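Local coordinates for protein-tyrosine-phosphatase (Shewanella sp., PDB 2Z72), which hydrolyses the phosphate ester of phosphotyrosine in proteins as a cold-active enzyme, probably through a two-metal centre of calcineurin-like phosphoesterase type, at residues A[30-35]-A[44-49]; A[128-133]-A[184-189]. All coordinates share one frame; numbering follows the deposited sequence. Where two conformers were deposited one is given.

Contact 1 of 2, residues A[30-35]-A[44-49]; sequences RLKTTS and PEHCGD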
loop_
_atom_site.group_PDB
_atom_site.type_symbol
_atom_site.label_atom_id
_atom_site.label_comp_id
_atom_site.label_asym_id
_atom_site.label_seq_id
_atom_site.Cartn_x
_atom_site.Cartn_y
_atom_site.Cartn_z
ATOM N N ARG A 30 -13.086 -25.444 -3.536
ATOM C CA ARG A 30 -14.348 -25.388 -4.212
ATOM C C ARG A 30 -14.858 -23.940 -4.056
ATOM O O ARG A 30 -14.513 -23.227 -3.110
ATOM C CB ARG A 30 -15.351 -26.364 -3.596
ATOM C CG ARG A 30 -14.996 -27.822 -3.770
ATOM C CD ARG A 30 -15.437 -28.491 -5.080
ATOM N NE ARG A 30 -14.578 -28.080 -6.203
ATOM C CZ ARG A 30 -13.450 -28.537 -6.687
ATOM N NH1 ARG A 30 -12.909 -27.928 -7.753
ATOM N NH2 ARG A 30 -12.915 -29.592 -6.055
ATOM N N LEU A 31 -15.687 -23.493 -4.979
ATOM C CA LEU A 31 -16.245 -22.152 -4.934
ATOM C C LEU A 31 -17.554 -22.120 -4.194
ATOM O O LEU A 31 -18.454 -22.892 -4.477
ATOM C CB LEU A 31 -16.443 -21.685 -6.376
ATOM C CG LEU A 31 -16.991 -20.263 -6.553
ATOM C CD1 LEU A 31 -16.086 -19.218 -5.895
ATOM C CD2 LEU A 31 -17.216 -19.950 -8.023
ATOM N N LYS A 32 -17.679 -21.139 -3.332
ATOM C CA LYS A 32 -18.933 -20.752 -2.716
ATOM C C LYS A 32 -19.220 -19.309 -3.101
ATOM O O LYS A 32 -18.328 -18.477 -3.082
ATOM C CB LYS A 32 -18.971 -20.971 -1.222
ATOM C CG LYS A 32 -18.931 -22.425 -0.708
ATOM C CD LYS A 32 -19.243 -22.541 0.779
ATOM C CE LYS A 32 -19.323 -23.934 1.405
ATOM N NZ LYS A 32 -19.912 -23.930 2.793
ATOM N N THR A 33 -20.450 -19.016 -3.468
ATOM C CA THR A 33 -20.868 -17.675 -3.864
ATOM C C THR A 33 -22.004 -17.279 -2.988
ATOM O O THR A 33 -22.997 -17.989 -2.852
ATOM C CB THR A 33 -21.328 -17.694 -5.338
ATOM O OG1 THR A 33 -20.250 -18.223 -6.108
ATOM C CG2 THR A 33 -21.715 -16.306 -5.785
ATOM N N THR A 34 -21.905 -16.090 -2.340
ATOM C CA THR A 34 -22.896 -15.594 -1.444
ATOM C C THR A 34 -23.368 -14.194 -1.883
ATOM O O THR A 34 -22.655 -13.441 -2.515
ATOM C CB THR A 34 -22.428 -15.543 0.006
ATOM O OG1 THR A 34 -21.304 -14.637 0.099
ATOM C CG2 THR A 34 -22.000 -16.930 0.488
ATOM N N SER A 35 -24.628 -13.942 -1.544
ATOM C CA SER A 35 -25.258 -12.655 -1.750
ATOM C C SER A 35 -25.085 -11.819 -0.488
ATOM O O SER A 35 -25.425 -12.320 0.589
ATOM C CB SER A 35 -26.740 -12.814 -2.055
ATOM O OG SER A 35 -26.922 -13.582 -3.233
ATOM N N PRO A 44 -19.328 -18.164 4.415
ATOM C CA PRO A 44 -20.133 -19.344 4.634
ATOM C C PRO A 44 -19.492 -20.348 5.584
ATOM O O PRO A 44 -18.336 -20.243 5.994
ATOM C CB PRO A 44 -20.086 -19.928 3.244
ATOM C CG PRO A 44 -19.182 -19.197 2.348
ATOM C CD PRO A 44 -18.695 -18.062 3.104
ATOM N N GLU A 45 -20.304 -21.346 5.947
ATOM C CA GLU A 45 -19.727 -22.443 6.772
ATOM C C GLU A 45 -18.684 -23.211 5.994
ATOM O O GLU A 45 -18.545 -23.270 4.759
ATOM C CB GLU A 45 -20.922 -23.276 7.265
ATOM C CG GLU A 45 -21.773 -22.642 8.367
ATOM C CD GLU A 45 -23.063 -23.394 8.592
ATOM O OE1 GLU A 45 -23.702 -23.672 7.535
ATOM O OE2 GLU A 45 -23.465 -23.720 9.724
ATOM N N HIS A 46 -17.842 -23.962 6.666
ATOM C CA HIS A 46 -16.868 -24.796 6.006
ATOM C C HIS A 46 -15.877 -23.925 5.218
ATOM O O HIS A 46 -15.433 -24.436 4.200
ATOM C CB HIS A 46 -17.429 -25.843 5.028
ATOM C CG HIS A 46 -18.708 -26.551 5.218
ATOM N ND1 HIS A 46 -19.498 -27.002 4.159
ATOM C CD2 HIS A 46 -19.365 -26.935 6.357
ATOM C CE1 HIS A 46 -20.547 -27.599 4.672
ATOM N NE2 HIS A 46 -20.507 -27.574 5.993
ATOM N N CYS A 47 -15.646 -22.721 5.698
ATOM C CA CYS A 47 -14.721 -21.895 4.939
ATOM C C CYS A 47 -13.553 -21.278 5.714
ATOM O O CYS A 47 -13.190 -20.131 5.448
ATOM C CB CYS A 47 -15.601 -20.796 4.290
ATOM S SG CYS A 47 -14.623 -20.419 2.841
ATOM N N GLY A 48 -12.946 -22.033 6.647
ATOM C CA GLY A 48 -11.758 -21.537 7.271
ATOM C C GLY A 48 -11.991 -20.302 8.099
ATOM O O GLY A 48 -13.020 -20.125 8.790
ATOM N N ASP A 49 -11.020 -19.424 8.061
ATOM C CA ASP A 49 -11.057 -18.225 8.890
ATOM C C ASP A 49 -10.918 -17.015 7.979
ATOM O O ASP A 49 -10.342 -16.000 8.351
ATOM C CB ASP A 49 -9.890 -18.330 9.888
ATOM C CG ASP A 49 -10.352 -17.608 11.157
ATOM O OD1 ASP A 49 -9.554 -17.190 12.016
ATOM O OD2 ASP A 49 -11.598 -17.434 11.286
#

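Contact 2 of 2, residues A[128-133]-A[184-189]; sequences FMYQLD and DTEIGQ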
loop_
_atom_site.group_PDB
_atom_site.type_symbol
_atom_site.label_atom_id
_atom_site.label_comp_id
_atom_site.label_asym_id
_atom_site.label_seq_id
_atom_site.Cartn_x
_atom_site.Cartn_y
_atom_site.Cartn_z
ATOM N N PHE A 128 -7.854 -6.624 5.621
ATOM C CA PHE A 128 -7.411 -6.020 6.839
ATOM C C PHE A 128 -7.183 -4.529 6.613
ATOM O O PHE A 128 -7.623 -3.711 7.437
ATOM C CB PHE A 128 -6.129 -6.697 7.343
ATOM C CG PHE A 128 -5.481 -5.963 8.496
ATOM C CD1 PHE A 128 -6.010 -5.986 9.768
ATOM C CD2 PHE A 128 -4.333 -5.244 8.272
ATOM C CE1 PHE A 128 -5.417 -5.294 10.805
ATOM C CE2 PHE A 128 -3.736 -4.545 9.317
ATOM C CZ PHE A 128 -4.259 -4.585 10.596
ATOM N N MET A 129 -6.507 -4.171 5.546
ATOM C CA MET A 129 -6.219 -2.744 5.284
ATOM C C MET A 129 -7.484 -1.976 4.962
ATOM O O MET A 129 -7.556 -0.787 5.316
ATOM C CB MET A 129 -5.158 -2.618 4.209
ATOM C CG MET A 129 -3.761 -3.066 4.602
ATOM S SD MET A 129 -3.122 -2.295 6.097
ATOM C CE MET A 129 -3.095 -0.590 5.570
ATOM N N TYR A 130 -8.461 -2.606 4.315
ATOM C CA TYR A 130 -9.752 -1.972 4.043
ATOM C C TYR A 130 -10.436 -1.641 5.371
ATOM O O TYR A 130 -10.912 -0.539 5.619
ATOM C CB TYR A 130 -10.521 -2.918 3.172
ATOM C CG TYR A 130 -11.906 -2.523 2.708
ATOM C CD1 TYR A 130 -12.988 -2.582 3.572
ATOM C CD2 TYR A 130 -12.167 -2.114 1.420
ATOM C CE1 TYR A 130 -14.266 -2.232 3.181
ATOM C CE2 TYR A 130 -13.439 -1.795 0.980
ATOM C CZ TYR A 130 -14.481 -1.867 1.877
ATOM O OH TYR A 130 -15.797 -1.575 1.516
ATOM N N GLN A 131 -10.520 -2.638 6.263
ATOM C CA GLN A 131 -11.118 -2.406 7.572
ATOM C C GLN A 131 -10.335 -1.328 8.326
ATOM O O GLN A 131 -10.943 -0.441 8.949
ATOM C CB GLN A 131 -11.160 -3.724 8.360
ATOM C CG GLN A 131 -11.675 -3.580 9.753
ATOM C CD GLN A 131 -11.895 -4.968 10.318
ATOM O OE1 GLN A 131 -11.016 -5.467 11.040
ATOM N NE2 GLN A 131 -13.008 -5.602 10.016
ATOM N N LEU A 132 -9.007 -1.371 8.287
ATOM C CA LEU A 132 -8.212 -0.387 9.039
ATOM C C LEU A 132 -8.476 0.996 8.501
ATOM O O LEU A 132 -8.507 1.985 9.278
ATOM C CB LEU A 132 -6.751 -0.820 8.904
ATOM C CG LEU A 132 -5.903 -0.239 10.011
ATOM C CD1 LEU A 132 -6.141 -1.012 11.327
ATOM C CD2 LEU A 132 -4.439 -0.297 9.651
ATOM N N ASP A 133 -8.622 1.142 7.186
ATOM C CA ASP A 133 -8.937 2.432 6.552
ATOM C C ASP A 133 -10.186 3.004 7.181
ATOM O O ASP A 133 -10.235 4.171 7.626
ATOM C CB ASP A 133 -9.021 2.150 5.051
ATOM C CG ASP A 133 -9.108 3.302 4.065
ATOM O OD1 ASP A 133 -9.195 4.486 4.498
ATOM O OD2 ASP A 133 -9.116 2.998 2.854
ATOM N N ASP A 184 -15.102 -3.626 -11.399
ATOM C CA ASP A 184 -16.359 -4.186 -10.985
ATOM C C ASP A 184 -16.299 -4.760 -9.562
ATOM O O ASP A 184 -17.333 -5.160 -9.027
ATOM C CB ASP A 184 -16.824 -5.341 -11.912
ATOM C CG ASP A 184 -15.788 -6.423 -12.047
ATOM O OD1 ASP A 184 -16.114 -7.615 -11.906
ATOM O OD2 ASP A 184 -14.602 -6.130 -12.336
ATOM N N THR A 185 -15.094 -4.822 -9.008
ATOM C CA THR A 185 -14.889 -5.428 -7.737
ATOM C C THR A 185 -14.758 -4.388 -6.632
ATOM O O THR A 185 -14.239 -3.267 -6.865
ATOM C CB THR A 185 -13.649 -6.369 -7.692
ATOM O OG1 THR A 185 -12.465 -5.607 -7.711
ATOM C CG2 THR A 185 -13.709 -7.383 -8.858
ATOM N N GLU A 186 -15.165 -4.725 -5.424
ATOM C CA GLU A 186 -15.033 -3.849 -4.275
ATOM C C GLU A 186 -13.590 -3.420 -4.049
ATOM O O GLU A 186 -13.283 -2.219 -3.910
ATOM C CB GLU A 186 -15.577 -4.527 -3.023
ATOM C CG GLU A 186 -15.591 -3.664 -1.772
ATOM C CD GLU A 186 -16.557 -2.507 -1.818
ATOM O OE1 GLU A 186 -16.411 -1.567 -1.007
ATOM O OE2 GLU A 186 -17.432 -2.475 -2.702
ATOM N N ILE A 187 -12.682 -4.388 -3.988
ATOM C CA ILE A 187 -11.257 -4.081 -3.772
ATOM C C ILE A 187 -10.726 -3.251 -4.932
ATOM O O ILE A 187 -9.963 -2.304 -4.696
ATOM C CB ILE A 187 -10.452 -5.348 -3.511
ATOM C CG1 ILE A 187 -10.840 -6.037 -2.207
ATOM C CG2 ILE A 187 -8.954 -5.041 -3.561
ATOM C CD1 ILE A 187 -10.602 -5.245 -0.948
ATOM N N GLY A 188 -11.087 -3.584 -6.149
ATOM C CA GLY A 188 -10.615 -2.832 -7.276
ATOM C C GLY A 188 -11.096 -1.420 -7.234
ATOM O O GLY A 188 -10.341 -0.498 -7.641
ATOM N N GLN A 189 -12.326 -1.147 -6.840
ATOM C CA GLN A 189 -12.871 0.197 -6.733
ATOM C C GLN A 189 -12.124 0.966 -5.644
ATOM O O GLN A 189 -11.745 2.148 -5.841
ATOM C CB GLN A 189 -14.361 0.111 -6.402
ATOM C CG GLN A 189 -15.180 -0.411 -7.556
ATOM C CD GLN A 189 -16.524 -0.944 -7.152
ATOM O OE1 GLN A 189 -17.016 -0.762 -6.068
ATOM N NE2 GLN A 189 -17.139 -1.652 -8.109
#

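Contact 1 of 2, residues A[30-35]-A[44-49]
Lys32 NZ donates to the main-chain carbonyl Glu45 O at the polar end of the contact. The 2.5 Å from Lys32 NZ to Glu45 O is very short, and since Lys32, Glu45 and His46 were each modelled in two conformers, the exact length is doubtful. The ammonium group turns to the backbone rather than to the Glu45 carboxylate: Lys32 NZ and Glu45 OE1 stand 6.1 Å apart, too far for a salt bridge, though a weak electrostatic attraction is possible. The His46 side chain crosses that of Lys32 at about a right angle, with His46 ND1 3.4 Å from Lys32 NZ. What brings the amine here is a chain extended beyond CG, which itself is anti to the carbonyl carbon (chi1 -67°). On the way out, its methylene groups slide past the proline ring: Lys32 CD meets Pro44 CB at 3.7 Å, and Lys32 CB lies near CG of the same ring. Thr34, two residues along and on the same face of the strand, adds its methyl, with Thr34 CG2 4.1 Å from Pro44 CG, while its hydroxyl OG1 is hydrogen-bonded to Trp25 NE1. An apolar ring thus rests on an edge strand as a charged tip reaches past it. Strand 30-35 is an outermost strand of the antiparallel sheet 8-14, 22-27, 30-35, pairing through Lys32 and Thr34 with Trp25 and Ala23; Pro44 also touches Trp25, and the Cys27–Cys47 disulfide ties the loop covalently to strand 22-27.

Contact 2 of 2, residues A[128-133]-A[184-189]
Tyr130 reaches from helix 122-138 toward helix 186-192, its CB directed at the other segment and CG set anti to the backbone N (chi1 -179°). The first ring atom to meet the other helix is Tyr130 CD2, 4.2 Å from the methyl Ile187 CD1. Next comes Tyr130 CE2, 3.6 Å from Glu186 OE1, and at the tip the phenol Tyr130 OH donates a hydrogen bond to the same Glu186 OE1, 2.6 Å away. That oxygen sits at the ring edge, near the ring plane. The bond reaches it on the anti side of the carboxylate, 27° out of its plane, and the two flat groups are turned 67° against each other. Helix 122-138 is the crossover of a beta-alpha-beta unit, running between the parallel neighbours 108-111 and 142-145 of a mixed sheet in the calcineurin-like fold. Across the contact, Glu186 stands in the first turn of its helix, just after the N-cap Thr185, whose OG1 accepts from Gly188 N at 2.9 Å. A phenylalanine at Tyr130 would probably leave Glu186 OE1 without the hydroxyl it accepts from and take from Ser56 N the oxygen it bonds to. The second carboxylate oxygen, Glu186 OE2, is held by a salt bridge to Lys60 and a hydrogen bond with Thr15 OG1, while Trp190 and the tyrosine ring meet edge-to-face.

Overall arrangement
The two contacts lie on the same side of the molecule but at different depths: the centre of contact 1, at the surface, is about 27 Å from the chain's centre, and that of contact 2, which is buried, about 11 Å from it. Their centres are about 19 Å apart and their nearest atoms about 10 Å. Strand 8-14 connects them, for it belongs to the sheet whose opposite edge is strand 30-35, and its Val13 forms a backbone hydrogen bond with Glu186 of contact 2. Neither contact supplies a zinc ligand. Helix 122-138 of contact 2 lies in the chain between the zinc ligands Asp114 and Asn149, whereas contact 1 lies ahead of all the ligands in sequence.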